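Local coordinates for protein aldehyde dehydrogenase (Listeria monocytogenes, PDB 3K9D) that probably acts as an oxidoreductase on aldehyde or oxo groups, with NAD or NADP as the electron acceptor, at residues 223-229 and 375-381; 238-243 and 254-258; 324-330 and 345-350. All blocks are in the same frame, centred on the assembly; numbering follows the deposited sequence.

Interaction 1: 223-229 and 375-381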
loop_
_atom_site.group_PDB
_atom_site.type_symbol
_atom_site.label_atom_id
_atom_site.label_comp_id
_atom_site.label_asym_id
_atom_site.label_seq_id
_atom_site.Cartn_x
_atom_site.Cartn_y
_atom_site.Cartn_z
ATOM N N PRO A 223 3.395 21.559 -13.971
ATOM C CA PRO A 223 3.061 22.845 -14.601
ATOM C C PRO A 223 2.412 23.805 -13.610
ATOM O O PRO A 223 1.724 23.363 -12.665
ATOM C CB PRO A 223 2.045 22.461 -15.696
ATOM C CG PRO A 223 2.221 20.986 -15.899
ATOM C CD PRO A 223 2.584 20.460 -14.527
ATOM N N ALA A 224 2.638 25.105 -13.811
ATOM C CA ALA A 224 1.907 26.153 -13.075
ATOM C C ALA A 224 1.093 26.961 -14.064
ATOM O O ALA A 224 1.644 27.750 -14.823
ATOM C CB ALA A 224 2.860 27.063 -12.320
ATOM N N PHE A 225 -0.218 26.753 -14.052
ATOM C CA PHE A 225 -1.130 27.448 -14.966
ATOM C C PHE A 225 -1.619 28.753 -14.303
ATOM O O PHE A 225 -2.410 28.745 -13.359
ATOM C CB PHE A 225 -2.286 26.510 -15.394
ATOM C CG PHE A 225 -3.354 27.158 -16.261
ATOM C CD1 PHE A 225 -3.042 28.130 -17.201
ATOM C CD2 PHE A 225 -4.681 26.764 -16.136
ATOM C CE1 PHE A 225 -4.033 28.718 -17.970
ATOM C CE2 PHE A 225 -5.682 27.332 -16.912
ATOM C CZ PHE A 225 -5.354 28.321 -17.828
ATOM N N ILE A 226 -1.098 29.878 -14.781
ATOM C CA ILE A 226 -1.613 31.163 -14.336
ATOM C C ILE A 226 -2.785 31.440 -15.258
ATOM O O ILE A 226 -2.603 31.865 -16.404
ATOM C CB ILE A 226 -0.576 32.298 -14.452
ATOM C CG1 ILE A 226 0.732 31.938 -13.749
ATOM C CG2 ILE A 226 -1.159 33.596 -13.922
ATOM C CD1 ILE A 226 1.848 33.006 -13.939
ATOM N N GLU A 227 -3.982 31.144 -14.760
ATOM C CA GLU A 227 -5.195 31.295 -15.516
ATOM C C GLU A 227 -5.541 32.787 -15.534
ATOM O O GLU A 227 -5.040 33.536 -14.700
ATOM C CB GLU A 227 -6.282 30.408 -14.892
ATOM C CG GLU A 227 -7.579 30.322 -15.667
ATOM C CD GLU A 227 -8.592 31.351 -15.217
ATOM O OE1 GLU A 227 -8.524 31.777 -14.043
ATOM O OE2 GLU A 227 -9.447 31.732 -16.039
ATOM N N ARG A 228 -6.361 33.224 -16.493
ATOM C CA ARG A 228 -6.569 34.656 -16.732
ATOM C C ARG A 228 -7.216 35.428 -15.578
ATOM O O ARG A 228 -7.007 36.634 -15.444
ATOM C CB ARG A 228 -7.302 34.897 -18.055
ATOM C CG ARG A 228 -8.769 34.483 -18.079
ATOM C CD ARG A 228 -9.389 34.830 -19.437
ATOM N NE ARG A 228 -8.887 33.954 -20.493
ATOM C CZ ARG A 228 -9.187 34.061 -21.786
ATOM N NH1 ARG A 228 -9.979 35.026 -22.218
ATOM N NH2 ARG A 228 -8.677 33.205 -22.661
ATOM N N SER A 229 -7.971 34.739 -14.725
ATOM C CA SER A 229 -8.561 35.394 -13.559
ATOM C C SER A 229 -7.559 35.669 -12.424
ATOM O O SER A 229 -7.920 36.341 -11.466
ATOM C CB SER A 229 -9.763 34.602 -13.016
ATOM O OG SER A 229 -9.336 33.482 -12.270
ATOM N N LEU A 375 0.607 19.484 -9.744
ATOM C CA LEU A 375 0.330 20.544 -10.706
ATOM C C LEU A 375 -0.132 21.749 -9.871
ATOM O O LEU A 375 -0.740 21.580 -8.824
ATOM C CB LEU A 375 -0.743 20.119 -11.731
ATOM C CG LEU A 375 -1.225 21.144 -12.775
ATOM C CD1 LEU A 375 -1.515 20.519 -14.094
ATOM C CD2 LEU A 375 -2.466 21.893 -12.294
ATOM N N ILE A 376 0.191 22.955 -10.326
ATOM C CA ILE A 376 -0.144 24.185 -9.606
ATOM C C ILE A 376 -1.050 25.029 -10.511
ATOM O O ILE A 376 -0.865 25.064 -11.715
ATOM C CB ILE A 376 1.136 24.978 -9.173
ATOM C CG1 ILE A 376 2.139 24.088 -8.422
ATOM C CG2 ILE A 376 0.767 26.208 -8.319
ATOM C CD1 ILE A 376 3.248 23.477 -9.301
ATOM N N ILE A 377 -2.084 25.643 -9.940
ATOM C CA ILE A 377 -2.937 26.538 -10.692
ATOM C C ILE A 377 -3.167 27.832 -9.899
ATOM O O ILE A 377 -3.386 27.807 -8.680
ATOM C CB ILE A 377 -4.314 25.880 -11.066
ATOM C CG1 ILE A 377 -5.097 26.785 -12.043
ATOM C CG2 ILE A 377 -5.120 25.544 -9.819
ATOM C CD1 ILE A 377 -6.448 26.234 -12.540
ATOM N N HIS A 378 -3.097 28.955 -10.608
ATOM C CA HIS A 378 -3.417 30.250 -10.045
ATOM C C HIS A 378 -4.623 30.744 -10.780
ATOM O O HIS A 378 -4.601 30.898 -12.003
ATOM C CB HIS A 378 -2.233 31.220 -10.172
ATOM C CG HIS A 378 -0.988 30.728 -9.506
ATOM N ND1 HIS A 378 -0.651 31.058 -8.210
ATOM C CD2 HIS A 378 0.003 29.923 -9.958
ATOM C CE1 HIS A 378 0.492 30.476 -7.895
ATOM N NE2 HIS A 378 0.901 29.768 -8.934
ATOM N N SER A 379 -5.685 30.966 -10.023
ATOM C CA SER A 379 -6.983 31.249 -10.594
ATOM C C SER A 379 -7.891 31.734 -9.495
ATOM O O SER A 379 -7.761 31.305 -8.349
ATOM C CB SER A 379 -7.605 29.975 -11.189
ATOM O OG SER A 379 -8.806 30.286 -11.852
ATOM N N GLU A 380 -8.815 32.620 -9.858
ATOM C CA GLU A 380 -9.920 32.973 -8.971
ATOM C C GLU A 380 -11.245 32.380 -9.472
ATOM O O GLU A 380 -12.339 32.754 -9.019
ATOM C CB GLU A 380 -10.020 34.493 -8.796
ATOM C CG GLU A 380 -8.753 35.137 -8.191
ATOM C CD GLU A 380 -8.496 34.712 -6.754
ATOM O OE1 GLU A 380 -9.476 34.473 -6.019
ATOM O OE2 GLU A 380 -7.316 34.614 -6.354
ATOM N N ASP A 381 -11.141 31.440 -10.402
ATOM C CA ASP A 381 -12.320 30.820 -10.984
ATOM C C ASP A 381 -12.495 29.416 -10.426
ATOM O O ASP A 381 -11.818 28.475 -10.852
ATOM C CB ASP A 381 -12.211 30.793 -12.513
ATOM C CG ASP A 381 -13.519 30.407 -13.194
ATOM O OD1 ASP A 381 -14.122 29.383 -12.821
ATOM O OD2 ASP A 381 -13.937 31.103 -14.134
#

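Interaction 2: 238-243 and 254-258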
loop_
_atom_site.group_PDB
_atom_site.type_symbol
_atom_site.label_atom_id
_atom_site.label_comp_id
_atom_site.label_asym_id
_atom_site.label_seq_id
_atom_site.Cartn_x
_atom_site.Cartn_y
_atom_site.Cartn_z
ATOM N N HIS A 238 4.633 33.711 -5.823
ATOM C CA HIS A 238 4.526 32.315 -5.387
ATOM C C HIS A 238 5.441 31.374 -6.186
ATOM O O HIS A 238 6.172 30.588 -5.604
ATOM C CB HIS A 238 3.077 31.843 -5.421
ATOM C CG HIS A 238 2.235 32.377 -4.299
ATOM N ND1 HIS A 238 0.859 32.305 -4.303
ATOM C CD2 HIS A 238 2.575 32.977 -3.132
ATOM C CE1 HIS A 238 0.387 32.847 -3.196
ATOM N NE2 HIS A 238 1.407 33.260 -2.467
ATOM N N ILE A 239 5.416 31.492 -7.505
ATOM C CA ILE A 239 6.216 30.639 -8.392
ATOM C C ILE A 239 7.706 30.881 -8.128
ATOM O O ILE A 239 8.494 29.942 -8.084
ATOM C CB ILE A 239 5.859 30.891 -9.887
ATOM C CG1 ILE A 239 4.416 30.443 -10.169
ATOM C CG2 ILE A 239 6.841 30.183 -10.835
ATOM C CD1 ILE A 239 3.875 30.828 -11.533
ATOM N N LEU A 240 8.079 32.147 -7.937
ATOM C CA LEU A 240 9.458 32.494 -7.609
ATOM C C LEU A 240 9.845 32.032 -6.211
ATOM O O LEU A 240 10.945 31.529 -6.041
ATOM C CB LEU A 240 9.735 33.996 -7.796
ATOM C CG LEU A 240 9.543 34.504 -9.230
ATOM C CD1 LEU A 240 9.851 35.984 -9.284
ATOM C CD2 LEU A 240 10.434 33.743 -10.207
ATOM N N ASP A 241 8.937 32.177 -5.238
ATOM C CA ASP A 241 9.177 31.734 -3.838
ATOM C C ASP A 241 9.543 30.258 -3.778
ATOM O O ASP A 241 10.439 29.857 -3.029
ATOM C CB ASP A 241 7.946 31.960 -2.938
ATOM C CG ASP A 241 7.803 33.405 -2.455
ATOM O OD1 ASP A 241 8.752 34.201 -2.605
ATOM O OD2 ASP A 241 6.725 33.746 -1.923
ATOM N N SER A 242 8.823 29.465 -4.572
ATOM C CA SER A 242 9.003 28.014 -4.633
ATOM C C SER A 242 10.167 27.582 -5.523
ATOM O O SER A 242 11.005 26.775 -5.122
ATOM C CB SER A 242 7.689 27.374 -5.093
ATOM O OG SER A 242 7.896 26.221 -5.874
ATOM N N LYS A 243 10.223 28.135 -6.726
ATOM C CA LYS A 243 11.183 27.693 -7.721
ATOM C C LYS A 243 12.633 28.047 -7.362
ATOM O O LYS A 243 13.550 27.294 -7.704
ATOM C CB LYS A 243 10.769 28.200 -9.123
ATOM C CG LYS A 243 11.576 27.677 -10.266
ATOM C CD LYS A 243 11.501 26.180 -10.303
ATOM C CE LYS A 243 12.292 25.667 -11.441
ATOM N NZ LYS A 243 12.302 24.177 -11.559
ATOM N N GLU A 254 7.597 24.044 -9.237
ATOM C CA GLU A 254 7.138 24.225 -10.617
ATOM C C GLU A 254 8.216 23.859 -11.629
ATOM O O GLU A 254 9.389 24.049 -11.362
ATOM C CB GLU A 254 6.750 25.703 -10.838
ATOM C CG GLU A 254 5.661 26.264 -9.923
ATOM C CD GLU A 254 6.108 26.661 -8.506
ATOM O OE1 GLU A 254 7.290 26.507 -8.147
ATOM O OE2 GLU A 254 5.246 27.130 -7.737
ATOM N N GLN A 255 7.824 23.356 -12.800
ATOM C CA GLN A 255 8.791 23.043 -13.851
ATOM C C GLN A 255 8.495 23.771 -15.168
ATOM O O GLN A 255 9.364 23.934 -16.037
ATOM C CB GLN A 255 8.890 21.525 -14.049
ATOM C CG GLN A 255 9.549 20.805 -12.879
ATOM C CD GLN A 255 11.020 21.166 -12.735
ATOM O OE1 GLN A 255 11.684 21.476 -13.720
ATOM N NE2 GLN A 255 11.537 21.123 -11.502
ATOM N N SER A 256 7.257 24.220 -15.293
ATOM C CA SER A 256 6.840 25.038 -16.415
ATOM C C SER A 256 5.810 26.064 -15.953
ATOM O O SER A 256 5.167 25.884 -14.904
ATOM C CB SER A 256 6.288 24.181 -17.574
ATOM O OG SER A 256 5.145 23.438 -17.201
ATOM N N VAL A 257 5.710 27.152 -16.720
ATOM C CA VAL A 257 4.627 28.104 -16.601
ATOM C C VAL A 257 3.765 27.998 -17.863
ATOM O O VAL A 257 4.265 28.011 -18.973
ATOM C CB VAL A 257 5.117 29.576 -16.366
ATOM C CG1 VAL A 257 3.922 30.511 -16.170
ATOM C CG2 VAL A 257 6.042 29.670 -15.148
ATOM N N VAL A 258 2.467 27.848 -17.669
ATOM C CA VAL A 258 1.516 27.822 -18.760
ATOM C C VAL A 258 0.636 29.065 -18.581
ATOM O O VAL A 258 0.128 29.290 -17.504
ATOM C CB VAL A 258 0.639 26.527 -18.727
ATOM C CG1 VAL A 258 -0.390 26.534 -19.864
ATOM C CG2 VAL A 258 1.532 25.260 -18.821
#

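Interaction 3: 324-330 and 345-350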
loop_
_atom_site.group_PDB
_atom_site.type_symbol
_atom_site.label_atom_id
_atom_site.label_comp_id
_atom_site.label_asym_id
_atom_site.label_seq_id
_atom_site.Cartn_x
_atom_site.Cartn_y
_atom_site.Cartn_z
ATOM N N VAL A 324 15.622 33.285 -11.847
ATOM C CA VAL A 324 15.307 32.047 -12.585
ATOM C C VAL A 324 15.567 32.283 -14.073
ATOM O O VAL A 324 15.487 33.421 -14.568
ATOM C CB VAL A 324 13.807 31.553 -12.455
ATOM C CG1 VAL A 324 13.462 30.981 -11.066
ATOM C CG2 VAL A 324 12.823 32.636 -12.877
ATOM N N LEU A 325 15.852 31.201 -14.784
ATOM C CA LEU A 325 15.994 31.240 -16.217
ATOM C C LEU A 325 14.757 30.620 -16.812
ATOM O O LEU A 325 14.356 29.528 -16.411
ATOM C CB LEU A 325 17.265 30.501 -16.658
ATOM C CG LEU A 325 18.575 31.100 -16.123
ATOM C CD1 LEU A 325 19.765 30.218 -16.498
ATOM C CD2 LEU A 325 18.781 32.544 -16.612
ATOM N N ILE A 326 14.130 31.344 -17.742
ATOM C CA ILE A 326 12.897 30.901 -18.388
ATOM C C ILE A 326 13.048 30.771 -19.911
ATOM O O ILE A 326 13.440 31.717 -20.609
ATOM C CB ILE A 326 11.698 31.820 -18.028
ATOM C CG1 ILE A 326 11.667 32.108 -16.527
ATOM C CG2 ILE A 326 10.359 31.190 -18.468
ATOM C CD1 ILE A 326 10.390 32.805 -16.028
ATOM N N ALA A 327 12.734 29.576 -20.407
ATOM C CA ALA A 327 12.789 29.263 -21.820
ATOM C C ALA A 327 11.384 29.012 -22.317
ATOM O O ALA A 327 10.671 28.172 -21.772
ATOM C CB ALA A 327 13.635 28.023 -22.043
ATOM N N GLU A 328 10.977 29.751 -23.342
ATOM C CA GLU A 328 9.716 29.468 -23.997
ATOM C C GLU A 328 9.805 28.100 -24.674
ATOM O O GLU A 328 10.855 27.726 -25.222
ATOM C CB GLU A 328 9.319 30.586 -24.966
ATOM C CG GLU A 328 8.834 31.858 -24.232
ATOM C CD GLU A 328 8.235 32.899 -25.148
ATOM O OE1 GLU A 328 7.283 32.588 -25.899
ATOM O OE2 GLU A 328 8.699 34.050 -25.095
ATOM N N GLU A 329 8.719 27.340 -24.576
ATOM C CA GLU A 329 8.667 25.982 -25.114
ATOM C C GLU A 329 7.342 25.751 -25.846
ATOM O O GLU A 329 6.328 26.377 -25.520
ATOM C CB GLU A 329 8.848 24.975 -23.966
ATOM C CG GLU A 329 8.892 23.508 -24.396
ATOM C CD GLU A 329 10.011 23.220 -25.362
ATOM O OE1 GLU A 329 11.170 23.222 -24.920
ATOM O OE2 GLU A 329 9.736 22.989 -26.559
ATOM N N THR A 330 7.354 24.850 -26.832
ATOM C CA THR A 330 6.146 24.488 -27.601
ATOM C C THR A 330 5.851 22.968 -27.592
ATOM O O THR A 330 4.738 22.532 -27.920
ATOM C CB THR A 330 6.257 24.939 -29.083
ATOM O OG1 THR A 330 7.257 24.160 -29.754
ATOM C CG2 THR A 330 6.617 26.413 -29.215
ATOM N N PRO A 345 16.741 26.349 -10.608
ATOM C CA PRO A 345 15.961 27.559 -10.930
ATOM C C PRO A 345 15.812 27.795 -12.450
ATOM O O PRO A 345 16.221 28.837 -12.999
ATOM C CB PRO A 345 16.760 28.687 -10.244
ATOM C CG PRO A 345 18.182 28.185 -10.262
ATOM C CD PRO A 345 18.046 26.692 -9.999
ATOM N N ILE A 346 15.236 26.801 -13.125
ATOM C CA ILE A 346 14.991 26.843 -14.558
ATOM C C ILE A 346 13.521 26.496 -14.814
ATOM O O ILE A 346 13.021 25.484 -14.308
ATOM C CB ILE A 346 15.893 25.833 -15.357
ATOM C CG1 ILE A 346 17.365 25.980 -14.976
ATOM C CG2 ILE A 346 15.680 26.003 -16.893
ATOM C CD1 ILE A 346 18.292 24.903 -15.553
ATOM N N LEU A 347 12.863 27.305 -15.643
ATOM C CA LEU A 347 11.477 27.075 -16.051
ATOM C C LEU A 347 11.286 27.014 -17.567
ATOM O O LEU A 347 11.930 27.753 -18.305
ATOM C CB LEU A 347 10.579 28.193 -15.512
ATOM C CG LEU A 347 10.326 28.251 -14.013
ATOM C CD1 LEU A 347 9.719 29.593 -13.657
ATOM C CD2 LEU A 347 9.432 27.079 -13.540
ATOM N N ALA A 348 10.407 26.114 -18.018
ATOM C CA ALA A 348 9.744 26.254 -19.320
ATOM C C ALA A 348 8.590 27.241 -19.259
ATOM O O ALA A 348 8.005 27.459 -18.202
ATOM C CB ALA A 348 9.239 24.887 -19.824
ATOM N N PHE A 349 8.244 27.824 -20.404
ATOM C CA PHE A 349 7.122 28.762 -20.501
ATOM C C PHE A 349 6.263 28.457 -21.740
ATOM O O PHE A 349 6.717 28.634 -22.868
ATOM C CB PHE A 349 7.647 30.200 -20.557
ATOM C CG PHE A 349 6.587 31.253 -20.366
ATOM C CD1 PHE A 349 6.451 31.904 -19.143
ATOM C CD2 PHE A 349 5.743 31.627 -21.424
ATOM C CE1 PHE A 349 5.490 32.864 -18.961
ATOM C CE2 PHE A 349 4.768 32.594 -21.238
ATOM C CZ PHE A 349 4.657 33.222 -20.021
ATOM N N TYR A 350 5.027 28.008 -21.521
ATOM C CA TYR A 350 4.117 27.642 -22.619
ATOM C C TYR A 350 2.974 28.638 -22.759
ATOM O O TYR A 350 2.478 29.179 -21.763
ATOM C CB TYR A 350 3.475 26.279 -22.380
ATOM C CG TYR A 350 4.383 25.070 -22.372
ATOM C CD1 TYR A 350 4.621 24.344 -23.544
ATOM C CD2 TYR A 350 4.962 24.620 -21.185
ATOM C CE1 TYR A 350 5.421 23.201 -23.534
ATOM C CE2 TYR A 350 5.796 23.494 -21.170
ATOM C CZ TYR A 350 6.009 22.784 -22.342
ATOM O OH TYR A 350 6.808 21.665 -22.331
#

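Interaction 1: 223-229 and 375-381
The ring of Phe225 is met obliquely by Ile377, whose CD1 lies 4.0 Å from Phe225 CD2; the two side chains run side by side in the same direction. Glu227 CB sits over one face of this ring, 3.6 Å above its plane and displaced toward the rim, and the ring of Phe388 on helix 382-391 also meets it. On the other side of the sheet, the His378 imidazole has the carbonyl oxygen of Phe225 at its edge and Ile226 CG1 approaching obliquely. Ala224 and Ile376 share that side, their CB atoms 4.2 Å apart.

Strands 223-226 and 374-378 are parallel neighbours in the seven-stranded parallel sheet of the aldehyde dehydrogenase fold, where strand 223-226 is also bonded to strand 256-260 and strand 374-378 to strand 396-399. Four backbone bonds join the pair, among them His378 N to Phe225 O at 2.8 Å and 176°.

Past the strand ends a polar network takes over. With CG anti to the backbone N (chi1 -173°) and a bend at chi2, Glu227 brings OE1 to two hydroxyls: Ser229 OG donates to its syn lone pair at 2.6 Å, and Ser379 OG comes from above the carboxylate plane at 2.7 Å. Each serine also accepts, which probably limits the rotation of both hydroxyls. Ser229 OG accepts from Glu380 N at 2.6 Å, while Ser379 OG accepts from Asp381 N at 3.0 Å in an ST turn. Asp381 then occupies the N-cap of helix 382-391, its OD1 accepting from Ile384 N.

Interaction 2: 238-243 and 254-258
Lys243 NZ donates to the backbone oxygen of Glu254 at 2.9 Å, lying close to the line of the carbonyl bond (C=O...N angle 162°). Weak bonds to the carbonyl oxygens of Ala344 and Lys342 grip the same ammonium group. The lysine gets there by turning once, at chi2 (59°), and running straight from that point, which draws its CD and CE past the Glu254 oxygen, CD at 3.2 Å from Glu254 O. Gln255 NE2 is 3.1 Å from Lys243 NZ, but both are donors and do not bond each other. Gln255 NE2 bonds Lys342 O, which also accepts weakly from Lys243 NZ; this common acceptor probably accounts for their closeness.

The Glu254 side chain, bent at chi2 (79°), brings its carboxylate to Ser242 on the helix. The separation of Ser242 OG and Glu254 OE1, 2.4 Å, is very short for a hydrogen bond, so its exact length is doubtful. The first residues of helix 403-407 hold both partners further: Ala404 N donates to Ser242 OG and Gly403 N to Glu254 OE2, giving this buried polar cluster backbone amides as well as a hydroxyl. Apolar contacts flank it, with Ile239 CG2 4.2 Å from Glu254 CG and Ile239 CD1 4.4 Å from Val257 CG2.

The contact belongs to a beta-alpha-beta unit made of strand 223-226, helix 232-243 and strand 256-260. Ile239 also packs on Ile226 and His378 of the neighbouring strands, Lys243 on Leu347 of strand 346-352, and His238, farther back on the helix, bonds Glu451 of the second subunit.

Interaction 3: 324-330 and 345-350
Strands 324-328 and 346-350 run parallel with their short axes 4.4 Å apart and turned 31° against each other, joined by five backbone hydrogen bonds from Leu325 N to Pro345 O at one end to Glu329 N to Phe349 O at the other.

Ile326, Leu347, Glu328 and Phe349 face the same side of the sheet. Ile326 sends its two branches different ways: the CG1-CD1 arm lies beside the Leu347 side chain, CD1 4.0 Å from Leu347 CD1, whereas with chi1 at -46°, CG1 stands beside the backbone N and CG2 anti to it, so that CG2 presses on Phe349 CB at 3.6 Å. Phe349 leans away toward helix 261-273, where Val267 and Ile268 receive it; Glu328 lies beside it, CG 4.2 Å from Phe349 CD2, and its OE1 forms a salt bridge with Lys264 of that helix. At the start of the pair Val324 CG1 rests on Pro345 CB. The pair belongs to the parallel sheet of the aldehyde dehydrogenase fold, with strand 276-278 beyond 324-328 and strand 256-260 beyond 346-352.

At the C-terminal end of the pairing, Glu329 CB sits over a face of the Tyr350 ring in a CH-pi contact, 4.1 Å from the ring centroid and 22° off its normal, displaced toward the rim. Glu329 CG continues along the ring to 3.5 Å from Tyr350 OH. The glutamate then bends, and OE2 accepts from Thr330 N at 3.0 Å and also from Lys331 N; the tyrosine hydroxyl bonds Lys331 O.

The chemistry thus changes along the pair: backbone bonds and aliphatic packing join the buried strands, while at the end near solvent the hydrocarbon part of a glutamate covers an aromatic ring and its carboxylate, with the tyrosine hydroxyl, holds the departing backbone.

In the fold
Following the chain, strand 223-226 opens interaction 1, and the chain passes through helix 232-243 before interaction 2 closes a loop of only ten residues at 254-258. Strand 256-260 then leads through helix 261-273 and strand 276-278 to 324-330, where interaction 3 opens; it closes at 345-350 after another short excursion. Interaction 1 closes last, at 375-381, so its long loop encloses both others, which follow in series without crossing. All three reach one parallel sheet, in which strand 256-260 lies between 223-226 and 346-352. Backbone bonds from that strand link interaction 2 to its two companions, whereas interactions 1 and 3 do not touch.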